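Local coordinates for NOL1/NOP2/sun family protein (Enterococcus faecium, PDB 3M4X) that probably methylates cytosine in ribosomal RNA as an S-adenosylmethionine-dependent enzyme of the RsmF/NOL1/NOP2/sun family, joining a methyltransferase domain to an RNA-binding PUA domain, at residues A[177-189]-A[206-220]. Sequence-based numbering, arbitrary orientation.
Sequences DRIVVDAPCSGEG and PLYCQKRQQEILSSA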
ATOM      1  N   ASP A 177       0.403 -15.103   7.508  1.00 26.61           N
ATOM      2  CA  ASP A 177      -0.269 -14.745   8.755  1.00 31.56           C
ATOM      3  C   ASP A 177      -1.518 -13.914   8.517  1.00 28.21           C
ATOM      4  O   ASP A 177      -2.435 -13.906   9.324  1.00 24.63           O
ATOM      5  CB  ASP A 177       0.664 -13.915   9.635  1.00 34.84           C
ATOM      6  CG  ASP A 177       1.843 -14.696  10.113  1.00 31.16           C
ATOM      7  OD1 ASP A 177       1.629 -15.572  10.970  1.00 37.40           O
ATOM      8  OD2 ASP A 177       2.975 -14.439   9.633  1.00 33.31           O
ATOM      9  N   ARG A 178      -1.549 -13.196   7.410  1.00 31.25           N
ATOM     10  CA  ARG A 178      -2.518 -12.133   7.281  1.00 32.65           C
ATOM     11  C   ARG A 178      -2.726 -11.826   5.824  1.00 29.51           C
ATOM     12  O   ARG A 178      -1.760 -11.692   5.066  1.00 28.38           O
ATOM     13  CB  ARG A 178      -1.975 -10.904   8.002  1.00 30.45           C
ATOM     14  CG  ARG A 178      -2.940  -9.757   8.248  1.00 29.57           C
ATOM     15  CD  ARG A 178      -2.429  -8.982   9.490  1.00 27.57           C
ATOM     16  NE  ARG A 178      -3.448  -8.996  10.517  1.00 39.70           N
ATOM     17  CZ  ARG A 178      -3.372  -9.654  11.659  1.00 42.99           C
ATOM     18  NH1 ARG A 178      -2.302 -10.351  11.973  1.00 39.35           N
ATOM     19  NH2 ARG A 178      -4.385  -9.594  12.496  1.00 56.95           N
ATOM     20  N   ILE A 179      -3.990 -11.751   5.421  1.00 29.10           N
ATOM     21  CA  ILE A 179      -4.306 -11.431   4.039  1.00 32.64           C
ATOM     22  C   ILE A 179      -5.390 -10.369   3.945  1.00 30.74           C
ATOM     23  O   ILE A 179      -6.431 -10.464   4.589  1.00 32.64           O
ATOM     24  CB  ILE A 179      -4.735 -12.687   3.241  1.00 31.05           C
ATOM     25  CG1 ILE A 179      -3.647 -13.768   3.287  1.00 30.18           C
ATOM     26  CG2 ILE A 179      -5.081 -12.313   1.796  1.00 30.26           C
ATOM     27  CD1 ILE A 179      -4.016 -15.047   2.510  1.00 29.12           C
ATOM     28  N   VAL A 180      -5.137  -9.362   3.126  1.00 28.07           N
ATOM     29  CA  VAL A 180      -6.089  -8.306   2.903  1.00 21.55           C
ATOM     30  C   VAL A 180      -6.623  -8.426   1.489  1.00 31.74           C
ATOM     31  O   VAL A 180      -5.867  -8.399   0.509  1.00 31.82           O
ATOM     32  CB  VAL A 180      -5.447  -6.927   3.084  1.00 25.99           C
ATOM     33  CG1 VAL A 180      -6.422  -5.833   2.702  1.00 28.73           C
ATOM     34  CG2 VAL A 180      -4.959  -6.763   4.512  1.00 29.74           C
ATOM     35  N   VAL A 181      -7.939  -8.559   1.402  1.00 33.92           N
ATOM     36  CA  VAL A 181      -8.647  -8.642   0.141  1.00 36.45           C
ATOM     37  C   VAL A 181      -9.587  -7.443   0.011  1.00 36.78           C
ATOM     38  O   VAL A 181     -10.697  -7.442   0.546  1.00 31.43           O
ATOM     39  CB  VAL A 181      -9.486  -9.930   0.075  1.00 33.60           C
ATOM     40  CG1 VAL A 181     -10.180 -10.048  -1.288  1.00 34.52           C
ATOM     41  CG2 VAL A 181      -8.613 -11.143   0.346  1.00 28.81           C
ATOM     42  N   ASP A 182      -9.119  -6.415  -0.680  1.00 40.14           N
ATOM     43  CA  ASP A 182      -9.951  -5.270  -1.017  1.00 37.77           C
ATOM     44  C   ASP A 182     -10.534  -5.603  -2.386  1.00 36.24           C
ATOM     45  O   ASP A 182      -9.953  -5.307  -3.415  1.00 37.06           O
ATOM     46  CB  ASP A 182      -9.080  -4.015  -1.033  1.00 44.04           C
ATOM     47  CG  ASP A 182      -9.806  -2.782  -1.537  1.00 45.63           C
ATOM     48  OD1 ASP A 182     -10.996  -2.570  -1.206  1.00 43.70           O
ATOM     49  OD2 ASP A 182      -9.153  -2.013  -2.268  1.00 48.44           O
ATOM     50  N   ALA A 183     -11.682  -6.268  -2.379  1.00 39.61           N
ATOM     51  CA  ALA A 183     -12.200  -6.938  -3.565  1.00 37.41           C
ATOM     52  C   ALA A 183     -12.773  -6.003  -4.605  1.00 38.15           C
ATOM     53  O   ALA A 183     -13.433  -5.022  -4.267  1.00 39.33           O
ATOM     54  CB  ALA A 183     -13.247  -7.961  -3.167  1.00 42.82           C
ATOM     55  N   PRO A 184     -12.539  -6.316  -5.886  1.00 39.08           N
ATOM     56  CA  PRO A 184     -13.262  -5.576  -6.923  1.00 44.35           C
ATOM     57  C   PRO A 184     -14.725  -5.706  -6.586  1.00 41.25           C
ATOM     58  O   PRO A 184     -15.170  -6.800  -6.205  1.00 42.81           O
ATOM     59  CB  PRO A 184     -12.959  -6.363  -8.209  1.00 47.87           C
ATOM     60  CG  PRO A 184     -11.747  -7.200  -7.892  1.00 41.26           C
ATOM     61  CD  PRO A 184     -11.820  -7.484  -6.419  1.00 39.63           C
ATOM     62  N   CYS A 185     -15.467  -4.613  -6.694  1.00 41.66           N
ATOM     63  CA  CYS A 185     -16.863  -4.609  -6.270  1.00 36.94           C
ATOM     64  C   CYS A 185     -17.680  -3.634  -7.128  1.00 42.76           C
ATOM     65  O   CYS A 185     -17.128  -2.991  -8.022  1.00 46.82           O
ATOM     66  CB  CYS A 185     -16.933  -4.254  -4.784  1.00 27.98           C
ATOM     67  SG  CYS A 185     -15.778  -2.949  -4.282  1.00250.40           S
ATOM     68  N   SER A 186     -18.980  -3.513  -6.858  1.00 42.68           N
ATOM     69  CA  SER A 186     -19.860  -2.704  -7.718  1.00 43.21           C
ATOM     70  C   SER A 186     -19.573  -1.199  -7.683  1.00 48.89           C
ATOM     71  O   SER A 186     -19.965  -0.466  -8.597  1.00 58.03           O
ATOM     72  CB  SER A 186     -21.348  -3.000  -7.465  1.00 40.83           C
ATOM     73  OG  SER A 186     -21.672  -2.998  -6.084  1.00 40.55           O
ATOM     74  N   GLY A 187     -18.891  -0.743  -6.638  1.00 50.72           N
ATOM     75  CA  GLY A 187     -18.392   0.624  -6.600  1.00 50.51           C
ATOM     76  C   GLY A 187     -19.427   1.700  -6.321  1.00 49.17           C
ATOM     77  O   GLY A 187     -19.353   2.803  -6.863  1.00 53.59           O
ATOM     78  N   GLU A 188     -20.394   1.387  -5.469  1.00 48.34           N
ATOM     79  CA  GLU A 188     -21.418   2.354  -5.117  1.00 46.86           C
ATOM     80  C   GLU A 188     -20.868   3.373  -4.136  1.00 44.98           C
ATOM     81  O   GLU A 188     -21.458   4.432  -3.931  1.00 45.90           O
ATOM     82  CB  GLU A 188     -22.646   1.650  -4.551  1.00 43.50           C
ATOM     83  CG  GLU A 188     -23.150   0.543  -5.444  1.00 46.32           C
ATOM     84  CD  GLU A 188     -24.117  -0.376  -4.726  1.00 52.50           C
ATOM     85  OE1 GLU A 188     -24.285  -0.212  -3.499  1.00 51.19           O
ATOM     86  OE2 GLU A 188     -24.714  -1.254  -5.386  1.00 61.35           O
ATOM     87  N   GLY A 189     -19.721   3.048  -3.548  1.00 46.53           N
ATOM     88  CA  GLY A 189     -19.015   3.960  -2.666  1.00 40.41           C
ATOM     89  C   GLY A 189     -18.148   4.907  -3.459  1.00 42.64           C
ATOM     90  O   GLY A 189     -17.538   5.822  -2.900  1.00 42.80           O
ATOM     91  N   PRO A 206     -24.203  -6.096  -8.453  1.00 53.62           N
ATOM     92  CA  PRO A 206     -23.887  -6.678  -7.148  1.00 50.56           C
ATOM     93  C   PRO A 206     -23.671  -8.186  -7.198  1.00 54.41           C
ATOM     94  O   PRO A 206     -22.683  -8.672  -6.636  1.00 52.95           O
ATOM     95  CB  PRO A 206     -25.109  -6.318  -6.306  1.00 43.81           C
ATOM     96  CG  PRO A 206     -25.589  -5.027  -6.915  1.00 44.22           C
ATOM     97  CD  PRO A 206     -25.375  -5.204  -8.389  1.00 49.50           C
ATOM     98  N   LEU A 207     -24.569  -8.912  -7.859  1.00 55.39           N
ATOM     99  CA  LEU A 207     -24.481 -10.371  -7.914  1.00 53.53           C
ATOM    100  C   LEU A 207     -23.327 -10.836  -8.798  1.00 47.99           C
ATOM    101  O   LEU A 207     -22.662 -11.818  -8.490  1.00 48.73           O
ATOM    102  CB  LEU A 207     -25.799 -10.991  -8.383  1.00 63.73           C
ATOM    103  CG  LEU A 207     -26.967 -11.085  -7.392  1.00 72.65           C
ATOM    104  CD1 LEU A 207     -26.567 -11.878  -6.151  1.00 70.97           C
ATOM    105  CD2 LEU A 207     -27.492  -9.701  -7.011  1.00 80.41           C
ATOM    106  N   TYR A 208     -23.093 -10.135  -9.900  1.00 45.63           N
ATOM    107  CA  TYR A 208     -21.940 -10.417 -10.744  1.00 45.43           C
ATOM    108  C   TYR A 208     -20.647 -10.281  -9.932  1.00 48.76           C
ATOM    109  O   TYR A 208     -19.728 -11.104 -10.042  1.00 46.37           O
ATOM    110  CB  TYR A 208     -21.921  -9.465 -11.940  1.00 48.53           C
ATOM    111  CG  TYR A 208     -20.691  -9.580 -12.810  1.00 64.65           C
ATOM    112  CD1 TYR A 208     -20.703 -10.347 -13.968  1.00 71.33           C
ATOM    113  CD2 TYR A 208     -19.513  -8.913 -12.475  1.00 75.65           C
ATOM    114  CE1 TYR A 208     -19.573 -10.454 -14.767  1.00 78.76           C
ATOM    115  CE2 TYR A 208     -18.378  -9.014 -13.268  1.00 80.33           C
ATOM    116  CZ  TYR A 208     -18.412  -9.787 -14.414  1.00 82.46           C
ATOM    117  OH  TYR A 208     -17.287  -9.890 -15.206  1.00 83.78           O
ATOM    118  N   CYS A 209     -20.585  -9.238  -9.112  1.00 48.81           N
ATOM    119  CA  CYS A 209     -19.408  -8.979  -8.299  1.00 50.02           C
ATOM    120  C   CYS A 209     -19.309  -9.982  -7.165  1.00 46.49           C
ATOM    121  O   CYS A 209     -18.215 -10.412  -6.811  1.00 44.95           O
ATOM    122  CB  CYS A 209     -19.432  -7.551  -7.753  1.00 52.90           C
ATOM    123  SG  CYS A 209     -19.033  -6.298  -8.987  1.00 52.48           S
ATOM    124  N   GLN A 210     -20.456 -10.352  -6.606  1.00 43.42           N
ATOM    125  CA  GLN A 210     -20.513 -11.376  -5.567  1.00 47.37           C
ATOM    126  C   GLN A 210     -19.809 -12.661  -5.989  1.00 46.24           C
ATOM    127  O   GLN A 210     -18.988 -13.190  -5.250  1.00 50.54           O
ATOM    128  CB  GLN A 210     -21.961 -11.689  -5.185  1.00 51.73           C
ATOM    129  CG  GLN A 210     -22.083 -12.675  -4.042  1.00 49.03           C
ATOM    130  CD  GLN A 210     -23.512 -13.132  -3.831  1.00 50.67           C
ATOM    131  OE1 GLN A 210     -24.087 -13.811  -4.685  1.00 50.20           O
ATOM    132  NE2 GLN A 210     -24.089 -12.777  -2.685  1.00 47.06           N
ATOM    133  N   LYS A 211     -20.118 -13.155  -7.181  1.00 48.16           N
ATOM    134  CA  LYS A 211     -19.497 -14.390  -7.673  1.00 49.15           C
ATOM    135  C   LYS A 211     -17.984 -14.240  -7.839  1.00 46.25           C
ATOM    136  O   LYS A 211     -17.227 -15.171  -7.565  1.00 51.35           O
ATOM    137  CB  LYS A 211     -20.123 -14.839  -9.003  1.00 45.04           C
ATOM    138  CG  LYS A 211     -21.625 -14.998  -8.954  1.00 62.57           C
ATOM    139  CD  LYS A 211     -22.204 -15.387 -10.326  1.00 72.66           C
ATOM    140  CE  LYS A 211     -23.515 -16.154 -10.173  1.00 75.39           C
ATOM    141  NZ  LYS A 211     -24.075 -16.575 -11.490  1.00 80.69           N
ATOM    142  N   ARG A 212     -17.542 -13.081  -8.308  1.00 42.01           N
ATOM    143  CA  ARG A 212     -16.116 -12.866  -8.484  1.00 49.40           C
ATOM    144  C   ARG A 212     -15.439 -12.785  -7.119  1.00 42.18           C
ATOM    145  O   ARG A 212     -14.323 -13.286  -6.926  1.00 41.80           O
ATOM    146  CB  ARG A 212     -15.844 -11.612  -9.314  1.00 67.09           C
ATOM    147  CG  ARG A 212     -14.609 -11.726 -10.208  1.00 83.57           C
ATOM    148  CD  ARG A 212     -14.403 -10.476 -11.067  1.00 98.90           C
ATOM    149  NE  ARG A 212     -13.323 -10.646 -12.042  1.00109.92           N
ATOM    150  CZ  ARG A 212     -12.403  -9.723 -12.322  1.00114.66           C
ATOM    151  NH1 ARG A 212     -12.419  -8.549 -11.701  1.00113.50           N
ATOM    152  NH2 ARG A 212     -11.461  -9.972 -13.225  1.00116.52           N
ATOM    153  N   GLN A 213     -16.129 -12.179  -6.163  1.00 33.22           N
ATOM    154  CA  GLN A 213     -15.595 -12.072  -4.815  1.00 36.97           C
ATOM    155  C   GLN A 213     -15.333 -13.462  -4.244  1.00 43.24           C
ATOM    156  O   GLN A 213     -14.295 -13.710  -3.625  1.00 41.71           O
ATOM    157  CB  GLN A 213     -16.538 -11.253  -3.921  1.00 32.29           C
ATOM    158  CG  GLN A 213     -16.287  -9.753  -4.036  1.00 36.43           C
ATOM    159  CD  GLN A 213     -17.556  -8.929  -4.131  1.00 39.79           C
ATOM    160  OE1 GLN A 213     -17.560  -7.840  -4.708  1.00 47.44           O
ATOM    161  NE2 GLN A 213     -18.636  -9.443  -3.572  1.00 32.64           N
ATOM    162  N   GLN A 214     -16.273 -14.370  -4.482  1.00 43.11           N
ATOM    163  CA  GLN A 214     -16.173 -15.730  -3.985  1.00 39.28           C
ATOM    164  C   GLN A 214     -14.988 -16.452  -4.594  1.00 38.22           C
ATOM    165  O   GLN A 214     -14.297 -17.198  -3.920  1.00 41.22           O
ATOM    166  CB  GLN A 214     -17.470 -16.484  -4.279  1.00 40.04           C
ATOM    167  CG  GLN A 214     -18.643 -16.003  -3.440  1.00 40.33           C
ATOM    168  CD  GLN A 214     -19.964 -16.656  -3.833  1.00 44.35           C
ATOM    169  OE1 GLN A 214     -20.914 -16.672  -3.053  1.00 42.16           O
ATOM    170  NE2 GLN A 214     -20.025 -17.190  -5.041  1.00 42.93           N
ATOM    171  N   GLU A 215     -14.749 -16.223  -5.877  1.00 41.44           N
ATOM    172  CA  GLU A 215     -13.615 -16.841  -6.555  1.00 43.60           C
ATOM    173  C   GLU A 215     -12.270 -16.348  -6.010  1.00 48.33           C
ATOM    174  O   GLU A 215     -11.343 -17.138  -5.801  1.00 49.24           O
ATOM    175  CB  GLU A 215     -13.703 -16.593  -8.064  1.00 46.21           C
ATOM    176  CG  GLU A 215     -14.851 -17.342  -8.732  1.00 54.38           C
ATOM    177  CD  GLU A 215     -15.440 -16.599  -9.917  1.00 62.82           C
ATOM    178  OE1 GLU A 215     -14.694 -15.849 -10.582  1.00 61.08           O
ATOM    179  OE2 GLU A 215     -16.652 -16.773 -10.182  1.00 67.89           O
ATOM    180  N   ILE A 216     -12.167 -15.041  -5.797  1.00 42.51           N
ATOM    181  CA  ILE A 216     -10.957 -14.453  -5.277  1.00 34.30           C
ATOM    182  C   ILE A 216     -10.688 -15.010  -3.883  1.00 31.07           C
ATOM    183  O   ILE A 216      -9.570 -15.442  -3.583  1.00 31.97           O
ATOM    184  CB  ILE A 216     -11.045 -12.910  -5.259  1.00 42.23           C
ATOM    185  CG1 ILE A 216     -11.150 -12.378  -6.686  1.00 40.96           C
ATOM    186  CG2 ILE A 216      -9.821 -12.294  -4.572  1.00 42.97           C
ATOM    187  CD1 ILE A 216     -11.362 -10.891  -6.773  1.00 40.60           C
ATOM    188  N   LEU A 217     -11.732 -15.044  -3.057  1.00 30.65           N
ATOM    189  CA  LEU A 217     -11.640 -15.507  -1.672  1.00 25.82           C
ATOM    190  C   LEU A 217     -11.355 -16.987  -1.512  1.00 29.14           C
ATOM    191  O   LEU A 217     -10.792 -17.405  -0.500  1.00 30.20           O
ATOM    192  CB  LEU A 217     -12.932 -15.184  -0.918  1.00 31.19           C
ATOM    193  CG  LEU A 217     -13.151 -13.732  -0.514  1.00 35.33           C
ATOM    194  CD1 LEU A 217     -14.579 -13.578  -0.034  1.00 32.80           C
ATOM    195  CD2 LEU A 217     -12.143 -13.345   0.582  1.00 25.38           C
ATOM    196  N   SER A 218     -11.781 -17.790  -2.483  1.00 36.45           N
ATOM    197  CA  SER A 218     -11.556 -19.218  -2.400  1.00 40.54           C
ATOM    198  C   SER A 218     -10.072 -19.493  -2.620  1.00 44.62           C
ATOM    199  O   SER A 218      -9.514 -20.455  -2.081  1.00 45.63           O
ATOM    200  CB  SER A 218     -12.441 -19.981  -3.395  1.00 46.78           C
ATOM    201  OG  SER A 218     -12.121 -19.657  -4.738  1.00 51.78           O
ATOM    202  N   SER A 219      -9.424 -18.631  -3.397  1.00 38.87           N
ATOM    203  CA  SER A 219      -7.977 -18.708  -3.524  1.00 34.41           C
ATOM    204  C   SER A 219      -7.287 -18.161  -2.277  1.00 38.55           C
ATOM    205  O   SER A 219      -6.337 -18.764  -1.764  1.00 34.11           O
ATOM    206  CB  SER A 219      -7.505 -17.967  -4.765  1.00 40.99           C
ATOM    207  OG  SER A 219      -7.894 -18.653  -5.938  1.00 47.33           O
ATOM    208  N   ALA A 220      -7.772 -17.019  -1.790  1.00 38.95           N
ATOM    209  CA  ALA A 220      -7.156 -16.349  -0.646  1.00 29.12           C
ATOM    210  C   ALA A 220      -7.070 -17.279   0.542  1.00 31.23           C
ATOM    211  O   ALA A 220      -6.013 -17.414   1.164  1.00 36.86           O
ATOM    212  CB  ALA A 220      -7.947 -15.067  -0.266  1.00 26.29           C
TER
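Val181, near the end of strand 178-182, sets its two methyl groups onto different residues of helix 206-220, a compact instance of a helix laid against the sheet of a Rossmann-like methyltransferase. With CG1 anti to the backbone N (chi1 -177°), that branch meets Ile216 CG2 at 4.0 Å, while Val181 CG2 lies 4.0 Å from Ala220 CB and also touches the CD2 end of Leu217. Two residues back, Ile179 brings its CD1 to 3.4 Å from the backbone O of Ala220. Helix and strand run nearly antiparallel (169°), with axes 10.2 Å apart, and along the strand the grip is apolar. Ala183 CB sits 3.6 Å from Gln213 CG, and the Pro184 ring carbon CD meets Ile216 CD1 at 3.5 Å, closer than usual carbon packing. Further along, Cys209 directs its SG against the backbone, 3.5 Å from Ser186 N.

The solvent side is looser. The extended Arg212 passes the Pro184 ring at about a right angle, NH1 to CG 4.1 Å, and is exposed and poorly ordered. At the far end Glu188 only grazes the Pro206 ring, its carboxylate being engaged by Trp201 and the backbone N of Phe237; Ser186 OG likewise turns to Glu241 and Thr236. Asp182 to Cys185 spell Asp-Ala-Pro-Cys, a motif that in related RNA cytosine-C5 methyltransferases lies at the active site. Strand 176-182 is held between parallel neighbours 108-111 and 228-234, and helix 205-222, which covers one face of this sheet, is itself flanked by helix 243-252, through Ile245 against Gln213 and Leu217, and by helix 165-172, whose Pro165 touches Ile216.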